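Local coordinates for protein carbonic anhydrase (Sordaria macrospora, PDB 4O1J) that probably catalyses the reversible hydration of carbon dioxide to hydrogencarbonate, as a zinc-dependent carbonic anhydrase of the beta class, at residues G116-A121 against R161-N166; A93-A98 against M175-I180; T64-M69 against G201-L206. All blocks are in the same frame, centred on the assembly; numbering follows the deposited sequence.

Contact 1: residues G116-A121 against R161-N166; sequences GGAAGA and RIAQLN
A118 on the short helix 116-122 packs against I162 and A163 on the long helix 155-176. This is a helix-to-helix contact of the beta-class carbonic anhydrase fold. Helix 116-122 starts directly after the zinc ligand C115, and the side chain of A118 is about 7 Å from the zinc ion. The contact therefore lies close to the metal site.

The packing across the contact is apolar and small. The two backbones come close, with A118 CA 5.7 Å from A163 CA. The methyl CB of A118 also lies 4.3 Å from A163 CB. I162 sends its chain CG1-CD1 anti to the backbone N (chi1 -172°), which leaves the branch methyl CG2 to meet A118. Beyond this contact, I162 also touches L138 and V141 of helix 136-144, and A163 touches F195 of strand 190-197.

The polar bonds of R161 lie away from A118. Its NH1 donates to Q164 OE1 at 2.9 Å, with the oxygen in the guanidinium plane. R161 NE forms a salt bridge with E148 OE1 of helix 146-151. L165 CG lies over one face of the same guanidinium group, toward its rim. Between the helices, the shortest approach is A118 CB to I162 CG2, 3.7 Å.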
loop_
_atom_site.group_PDB
_atom_site.type_symbol
_atom_site.label_atom_id
_atom_site.label_comp_id
_atom_site.label_asym_id
_atom_site.label_seq_id
_atom_site.Cartn_x
_atom_site.Cartn_y
_atom_site.Cartn_z
ATOM N N GLY A 116 8.044 -5.620 19.752
ATOM C CA GLY A 116 6.995 -4.719 20.183
ATOM C C GLY A 116 5.721 -4.890 19.384
ATOM O O GLY A 116 4.628 -4.761 19.929
ATOM N N GLY A 117 5.865 -5.183 18.092
ATOM C CA GLY A 117 4.719 -5.379 17.223
ATOM C C GLY A 117 3.983 -6.642 17.601
ATOM O O GLY A 117 2.751 -6.681 17.593
ATOM N N ALA A 118 4.747 -7.670 17.956
ATOM C CA ALA A 118 4.194 -8.935 18.436
ATOM C C ALA A 118 3.358 -8.728 19.707
ATOM O O ALA A 118 2.212 -9.190 19.807
ATOM C CB ALA A 118 5.319 -9.930 18.691
ATOM N N ALA A 119 3.951 -8.043 20.681
ATOM C CA ALA A 119 3.273 -7.705 21.926
ATOM C C ALA A 119 2.017 -6.875 21.669
ATOM O O ALA A 119 0.988 -7.061 22.323
ATOM C CB ALA A 119 4.223 -6.956 22.857
ATOM N N GLY A 120 2.114 -5.959 20.711
ATOM C CA GLY A 120 0.992 -5.130 20.319
ATOM C C GLY A 120 -0.132 -5.981 19.771
ATOM O O GLY A 120 -1.306 -5.736 20.049
ATOM N N ALA A 121 0.228 -6.999 18.997
ATOM C CA ALA A 121 -0.770 -7.898 18.432
ATOM C C ALA A 121 -1.406 -8.758 19.518
ATOM O O ALA A 121 -2.566 -9.150 19.407
ATOM C CB ALA A 121 -0.142 -8.776 17.363
ATOM N N ARG A 161 6.658 -16.646 21.008
ATOM C CA ARG A 161 5.915 -17.623 20.223
ATOM C C ARG A 161 5.138 -16.964 19.084
ATOM O O ARG A 161 5.222 -17.402 17.927
ATOM C CB ARG A 161 4.965 -18.417 21.111
ATOM C CG ARG A 161 4.290 -19.545 20.375
ATOM C CD ARG A 161 5.349 -20.442 19.751
ATOM N NE ARG A 161 4.774 -21.433 18.849
ATOM C CZ ARG A 161 5.445 -22.031 17.867
ATOM N NH1 ARG A 161 6.717 -21.721 17.643
ATOM N NH2 ARG A 161 4.833 -22.921 17.091
ATOM N N ILE A 162 4.404 -15.897 19.394
ATOM C CA ILE A 162 3.641 -15.227 18.350
ATOM C C ILE A 162 4.593 -14.640 17.301
ATOM O O ILE A 162 4.264 -14.630 16.111
ATOM C CB ILE A 162 2.692 -14.132 18.935
ATOM C CG1 ILE A 162 1.760 -13.579 17.857
ATOM C CG2 ILE A 162 3.463 -12.971 19.495
ATOM C CD1 ILE A 162 0.903 -14.605 17.193
ATOM N N ALA A 163 5.801 -14.242 17.713
ATOM C CA ALA A 163 6.777 -13.723 16.746
ATOM C C ALA A 163 7.286 -14.822 15.799
ATOM O O ALA A 163 7.492 -14.582 14.592
ATOM C CB ALA A 163 7.929 -13.067 17.467
ATOM N N GLN A 164 7.446 -16.031 16.339
ATOM C CA GLN A 164 7.865 -17.181 15.533
ATOM C C GLN A 164 6.780 -17.640 14.557
ATOM O O GLN A 164 7.069 -18.012 13.405
ATOM C CB GLN A 164 8.263 -18.346 16.433
ATOM C CG GLN A 164 9.390 -18.028 17.394
ATOM C CD GLN A 164 9.683 -19.177 18.325
ATOM O OE1 GLN A 164 8.794 -19.956 18.663
ATOM N NE2 GLN A 164 10.937 -19.300 18.736
ATOM N N LEU A 165 5.531 -17.615 15.020
ATOM C CA LEU A 165 4.414 -17.980 14.159
ATOM C C LEU A 165 4.318 -16.953 13.045
ATOM O O LEU A 165 3.970 -17.281 11.902
ATOM C CB LEU A 165 3.103 -18.041 14.943
ATOM C CG LEU A 165 2.961 -19.131 16.005
ATOM C CD1 LEU A 165 1.700 -18.902 16.819
ATOM C CD2 LEU A 165 2.950 -20.503 15.367
ATOM N N ASN A 166 4.656 -15.711 13.381
ATOM C CA ASN A 166 4.680 -14.647 12.389
ATOM C C ASN A 166 5.743 -14.893 11.322
ATOM O O ASN A 166 5.498 -14.683 10.122
ATOM C CB ASN A 166 4.921 -13.301 13.067
ATOM C CG ASN A 166 4.908 -12.151 12.089
ATOM O OD1 ASN A 166 3.910 -11.913 11.407
ATOM N ND2 ASN A 166 6.021 -11.425 12.012
#

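Contact 2: residues A93-A98 against M175-I180; sequences AVIEYA and MNNPTI
I95 of helix 89-100 meets I180 and N177 at the start of helix 178-187. N177 is the N-cap of that helix, and the contact joins two helices of the alpha/beta fold.

The tight part is apolar. The side chains of I95 and I180 cross at about a right angle. With I95 CG1 set beside the backbone N (chi1 -63°), the methyl CG2 is the branch anti to that N. It lies 3.8 Å from I180 CD1 and as close to I180 CG1. L174 of helix 155-176 touches both isoleucines, and I180 also rests on V191 of strand 190-197.

The looser part is polar, and it is buried too, next to other subunits. E96 CG passes 3.8 Å from T179 OG1, with the two side chains crossing, but both side chains also bond to other subunits. E96 OE2 accepts a hydrogen bond from V130 N of the second subunit. T179 OG1 has a weak bond with R126 NH1 of the third subunit.

The cap ties N177 to the first turn of helix 178-187. N177 ND2 is 4.3 Å from I95 CG2, a loose approach. N177 OD1 accepts from I180 N at 3.2 Å (N-H...O 159°) and, weakly, from T179 N at 2.9 Å.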
loop_
_atom_site.group_PDB
_atom_site.type_symbol
_atom_site.label_atom_id
_atom_site.label_comp_id
_atom_site.label_asym_id
_atom_site.label_seq_id
_atom_site.Cartn_x
_atom_site.Cartn_y
_atom_site.Cartn_z
ATOM N N ALA A 93 8.677 -4.593 -3.800
ATOM C CA ALA A 93 9.689 -3.919 -4.603
ATOM C C ALA A 93 11.098 -4.379 -4.216
ATOM O O ALA A 93 11.934 -4.644 -5.087
ATOM C CB ALA A 93 9.560 -2.412 -4.457
ATOM N N VAL A 94 11.347 -4.497 -2.913
ATOM C CA VAL A 94 12.659 -4.915 -2.430
ATOM C C VAL A 94 12.922 -6.350 -2.848
ATOM O O VAL A 94 14.015 -6.680 -3.312
ATOM C CB VAL A 94 12.786 -4.804 -0.889
ATOM C CG1 VAL A 94 14.134 -5.320 -0.439
ATOM C CG2 VAL A 94 12.585 -3.365 -0.430
ATOM N N ILE A 95 11.905 -7.195 -2.705
ATOM C CA ILE A 95 12.016 -8.588 -3.120
ATOM C C ILE A 95 12.269 -8.706 -4.620
ATOM O O ILE A 95 13.141 -9.466 -5.047
ATOM C CB ILE A 95 10.760 -9.385 -2.764
ATOM C CG1 ILE A 95 10.560 -9.421 -1.248
ATOM C CG2 ILE A 95 10.849 -10.801 -3.322
ATOM C CD1 ILE A 95 9.260 -10.059 -0.831
ATOM N N GLU A 96 11.519 -7.951 -5.421
ATOM C CA GLU A 96 11.702 -8.019 -6.866
ATOM C C GLU A 96 13.094 -7.579 -7.279
ATOM O O GLU A 96 13.727 -8.228 -8.110
ATOM C CB GLU A 96 10.682 -7.160 -7.612
ATOM C CG GLU A 96 9.597 -7.956 -8.308
ATOM C CD GLU A 96 8.476 -7.076 -8.841
ATOM O OE1 GLU A 96 7.295 -7.489 -8.771
ATOM O OE2 GLU A 96 8.787 -5.978 -9.356
ATOM N N TYR A 97 13.574 -6.486 -6.691
ATOM C CA TYR A 97 14.890 -5.971 -7.049
ATOM C C TYR A 97 15.988 -6.934 -6.607
ATOM O O TYR A 97 16.964 -7.157 -7.329
ATOM C CB TYR A 97 15.125 -4.594 -6.435
ATOM C CG TYR A 97 16.244 -3.834 -7.107
ATOM C CD1 TYR A 97 15.994 -3.058 -8.232
ATOM C CD2 TYR A 97 17.553 -3.903 -6.635
ATOM C CE1 TYR A 97 17.008 -2.361 -8.864
ATOM C CE2 TYR A 97 18.582 -3.210 -7.265
ATOM C CZ TYR A 97 18.300 -2.439 -8.380
ATOM O OH TYR A 97 19.302 -1.742 -9.022
ATOM N N ALA A 98 15.810 -7.523 -5.428
ATOM C CA ALA A 98 16.802 -8.431 -4.865
ATOM C C ALA A 98 16.892 -9.736 -5.654
ATOM O O ALA A 98 17.984 -10.246 -5.902
ATOM C CB ALA A 98 16.483 -8.719 -3.408
ATOM N N MET A 175 6.923 -17.809 -0.121
ATOM C CA MET A 175 6.958 -19.020 -0.922
ATOM C C MET A 175 5.836 -19.016 -1.944
ATOM O O MET A 175 5.858 -19.792 -2.901
ATOM C CB MET A 175 6.852 -20.262 -0.031
ATOM C CG MET A 175 7.988 -20.422 0.975
ATOM S SD MET A 175 9.530 -21.021 0.262
ATOM C CE MET A 175 9.160 -22.764 0.054
ATOM N N ASN A 176 4.854 -18.140 -1.754
ATOM C CA ASN A 176 3.809 -17.995 -2.771
ATOM C C ASN A 176 4.026 -16.804 -3.705
ATOM O O ASN A 176 3.309 -16.631 -4.692
ATOM C CB ASN A 176 2.446 -17.895 -2.097
ATOM C CG ASN A 176 2.016 -19.208 -1.479
ATOM O OD1 ASN A 176 2.427 -20.283 -1.933
ATOM N ND2 ASN A 176 1.221 -19.132 -0.409
ATOM N N ASN A 177 5.030 -15.996 -3.394
ATOM C CA ASN A 177 5.456 -14.913 -4.272
ATOM C C ASN A 177 5.943 -15.470 -5.607
ATOM O O ASN A 177 6.741 -16.406 -5.631
ATOM C CB ASN A 177 6.561 -14.102 -3.607
ATOM C CG ASN A 177 7.005 -12.925 -4.440
ATOM O OD1 ASN A 177 7.666 -13.084 -5.467
ATOM N ND2 ASN A 177 6.680 -11.727 -3.977
ATOM N N PRO A 178 5.464 -14.904 -6.726
ATOM C CA PRO A 178 5.794 -15.427 -8.061
ATOM C C PRO A 178 7.283 -15.329 -8.431
ATOM O O PRO A 178 7.827 -16.264 -9.026
ATOM C CB PRO A 178 4.964 -14.544 -9.004
ATOM C CG PRO A 178 3.976 -13.848 -8.142
ATOM C CD PRO A 178 4.607 -13.710 -6.801
ATOM N N THR A 179 7.926 -14.215 -8.093
ATOM C CA THR A 179 9.328 -14.019 -8.432
ATOM C C THR A 179 10.210 -14.992 -7.664
ATOM O O THR A 179 11.171 -15.563 -8.199
ATOM C CB THR A 179 9.785 -12.588 -8.118
ATOM O OG1 THR A 179 8.876 -11.649 -8.709
ATOM C CG2 THR A 179 11.189 -12.352 -8.652
ATOM N N ILE A 180 9.836 -15.205 -6.410
ATOM C CA ILE A 180 10.578 -16.080 -5.523
ATOM C C ILE A 180 10.386 -17.502 -5.995
ATOM O O ILE A 180 11.338 -18.268 -6.075
ATOM C CB ILE A 180 10.115 -15.921 -4.058
ATOM C CG1 ILE A 180 10.623 -14.587 -3.494
ATOM C CG2 ILE A 180 10.610 -17.073 -3.206
ATOM C CD1 ILE A 180 10.139 -14.279 -2.104
#

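Contact 3: residues T64-M69 against G201-L206; sequences TTILGM and GRIKEL
The C-terminal end of helix 63-66 packs on strand 202-206, the antiparallel edge strand of the sheet within this chain. The helix end is a Schellman motif. M69 N bonds to T64 O at 3.0 Å and G68 N to T65 O at 2.9 Å, and G68 has a positive phi of 57°. I66, in the last turn of the helix, points its CB toward the strand, while L67 reaches I203 only with the end of its side chain.

The contact is wholly apolar and is made by methyl groups at the ends of side chains. I203 CD1 is the shared atom: it lies 3.7 Å from L67 CD2 and 4.2 Å from I66 CD1. I203 crosses both partners at about a right angle. The I66 chain begins with CG1 between the backbone N and the carbonyl carbon (chi1 63°) and continues extended (chi2 179°), which brings CD1 to the I203 methyl. The backbones stay well apart, with I66 CA 7.7 Å from G201 CA.

I66 and L67 also rest on W53 of strand 51-56. N25 of the second subunit packs on I203. The helix end thus lies against strands 51-56 and 202-206, and I203 in turn touches V194 and F196 of the neighbouring strand 190-197.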
loop_
_atom_site.group_PDB
_atom_site.type_symbol
_atom_site.label_atom_id
_atom_site.label_comp_id
_atom_site.label_asym_id
_atom_site.label_seq_id
_atom_site.Cartn_x
_atom_site.Cartn_y
_atom_site.Cartn_z
ATOM N N THR A 64 23.621 -6.527 9.519
ATOM C CA THR A 64 25.008 -6.595 9.095
ATOM C C THR A 64 25.941 -6.733 10.288
ATOM O O THR A 64 27.009 -7.340 10.179
ATOM C CB THR A 64 25.391 -5.359 8.268
ATOM O OG1 THR A 64 24.433 -5.186 7.216
ATOM C CG2 THR A 64 26.754 -5.535 7.642
ATOM N N THR A 65 25.529 -6.192 11.431
ATOM C CA THR A 65 26.320 -6.311 12.655
ATOM C C THR A 65 26.182 -7.697 13.282
ATOM O O THR A 65 27.184 -8.350 13.590
ATOM C CB THR A 65 25.921 -5.252 13.712
ATOM O OG1 THR A 65 26.156 -3.938 13.196
ATOM C CG2 THR A 65 26.752 -5.422 14.971
ATOM N N ILE A 66 24.941 -8.149 13.449
ATOM C CA ILE A 66 24.679 -9.391 14.163
ATOM C C ILE A 66 25.079 -10.616 13.353
ATOM O O ILE A 66 25.300 -11.688 13.914
ATOM C CB ILE A 66 23.190 -9.503 14.557
ATOM C CG1 ILE A 66 22.307 -9.561 13.308
ATOM C CG2 ILE A 66 22.790 -8.338 15.446
ATOM C CD1 ILE A 66 20.830 -9.706 13.596
ATOM N N LEU A 67 25.215 -10.446 12.043
ATOM C CA LEU A 67 25.686 -11.529 11.188
ATOM C C LEU A 67 27.200 -11.439 11.033
ATOM O O LEU A 67 27.821 -12.296 10.400
ATOM C CB LEU A 67 25.014 -11.480 9.818
ATOM C CG LEU A 67 23.526 -11.810 9.724
ATOM C CD1 LEU A 67 23.049 -11.643 8.297
ATOM C CD2 LEU A 67 23.256 -13.219 10.215
ATOM N N GLY A 68 27.784 -10.395 11.613
ATOM C CA GLY A 68 29.218 -10.189 11.567
ATOM C C GLY A 68 29.750 -10.138 10.149
ATOM O O GLY A 68 30.785 -10.738 9.844
ATOM N N MET A 69 29.030 -9.434 9.276
ATOM C CA MET A 69 29.441 -9.303 7.882
ATOM C C MET A 69 29.733 -7.847 7.557
ATOM O O MET A 69 29.674 -6.985 8.432
ATOM C CB MET A 69 28.373 -9.871 6.942
ATOM C CG MET A 69 28.165 -11.375 7.107
ATOM S SD MET A 69 26.926 -12.087 6.006
ATOM C CE MET A 69 27.945 -12.673 4.661
ATOM N N GLY A 201 21.915 -13.440 21.860
ATOM C CA GLY A 201 22.506 -12.873 20.660
ATOM C C GLY A 201 22.675 -13.854 19.515
ATOM O O GLY A 201 23.363 -13.557 18.534
ATOM N N ARG A 202 22.039 -15.017 19.632
ATOM C CA ARG A 202 22.176 -16.076 18.637
ATOM C C ARG A 202 20.957 -16.169 17.710
ATOM O O ARG A 202 19.832 -15.832 18.090
ATOM C CB ARG A 202 22.424 -17.426 19.326
ATOM C CG ARG A 202 23.901 -17.845 19.406
ATOM C CD ARG A 202 24.603 -17.271 20.640
ATOM N NE ARG A 202 26.054 -17.491 20.621
ATOM C CZ ARG A 202 26.866 -17.299 21.662
ATOM N NH1 ARG A 202 28.169 -17.521 21.536
ATOM N NH2 ARG A 202 26.385 -16.881 22.829
ATOM N N ILE A 203 21.201 -16.629 16.488
ATOM C CA ILE A 203 20.157 -16.823 15.491
ATOM C C ILE A 203 19.973 -18.312 15.230
ATOM O O ILE A 203 20.952 -19.038 15.028
ATOM C CB ILE A 203 20.483 -16.118 14.160
ATOM C CG1 ILE A 203 20.401 -14.600 14.309
ATOM C CG2 ILE A 203 19.539 -16.576 13.068
ATOM C CD1 ILE A 203 21.140 -13.850 13.214
ATOM N N LYS A 204 18.727 -18.774 15.276
ATOM C CA LYS A 204 18.430 -20.178 15.031
ATOM C C LYS A 204 17.496 -20.315 13.836
ATOM O O LYS A 204 16.790 -19.371 13.478
ATOM C CB LYS A 204 17.803 -20.817 16.269
ATOM C CG LYS A 204 16.543 -20.120 16.760
ATOM C CD LYS A 204 15.840 -20.923 17.847
ATOM C CE LYS A 204 14.762 -20.095 18.537
ATOM N NZ LYS A 204 14.183 -20.781 19.728
ATOM N N GLU A 205 17.500 -21.487 13.212
ATOM C CA GLU A 205 16.556 -21.768 12.138
ATOM C C GLU A 205 15.235 -22.244 12.721
ATOM O O GLU A 205 15.223 -22.993 13.689
ATOM C CB GLU A 205 17.120 -22.812 11.179
ATOM C CG GLU A 205 18.408 -22.401 10.515
ATOM C CD GLU A 205 18.950 -23.480 9.604
ATOM O OE1 GLU A 205 18.161 -24.035 8.809
ATOM O OE2 GLU A 205 20.166 -23.762 9.668
ATOM N N LEU A 206 14.121 -21.821 12.133
ATOM C CA LEU A 206 12.816 -22.260 12.626
ATOM C C LEU A 206 12.323 -23.519 11.922
ATOM O O LEU A 206 11.356 -24.135 12.356
ATOM C CB LEU A 206 11.785 -21.146 12.481
ATOM C CG LEU A 206 12.019 -19.993 13.458
ATOM C CD1 LEU A 206 11.015 -18.879 13.242
ATOM C CD2 LEU A 206 11.978 -20.497 14.893
#

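From the N terminus, the chain first passes 64-69, which pairs with 201-206 to close contact 3, the widest loop. Within it, 93-98 opens the loop that 175-180 closes as contact 2. Inside that again, 116-121 and 161-166 close contact 1. The three are nested and none cross. Helix 155-176 carries the second segment of contact 1 and runs into that of contact 2, though the nearest atoms of the two contacts are about 11 Å apart. Contact 1 ties this helix to the zinc-side helix 116-122. Contact 2 joins helices 89-100 and 178-187. Contact 3 joins helix 63-66 to the edge strand. Contacts 1 and 3 touch: Q164 NE2 packs 3.7 Å from K204 NZ. Contacts 2 and 3 both meet the second subunit.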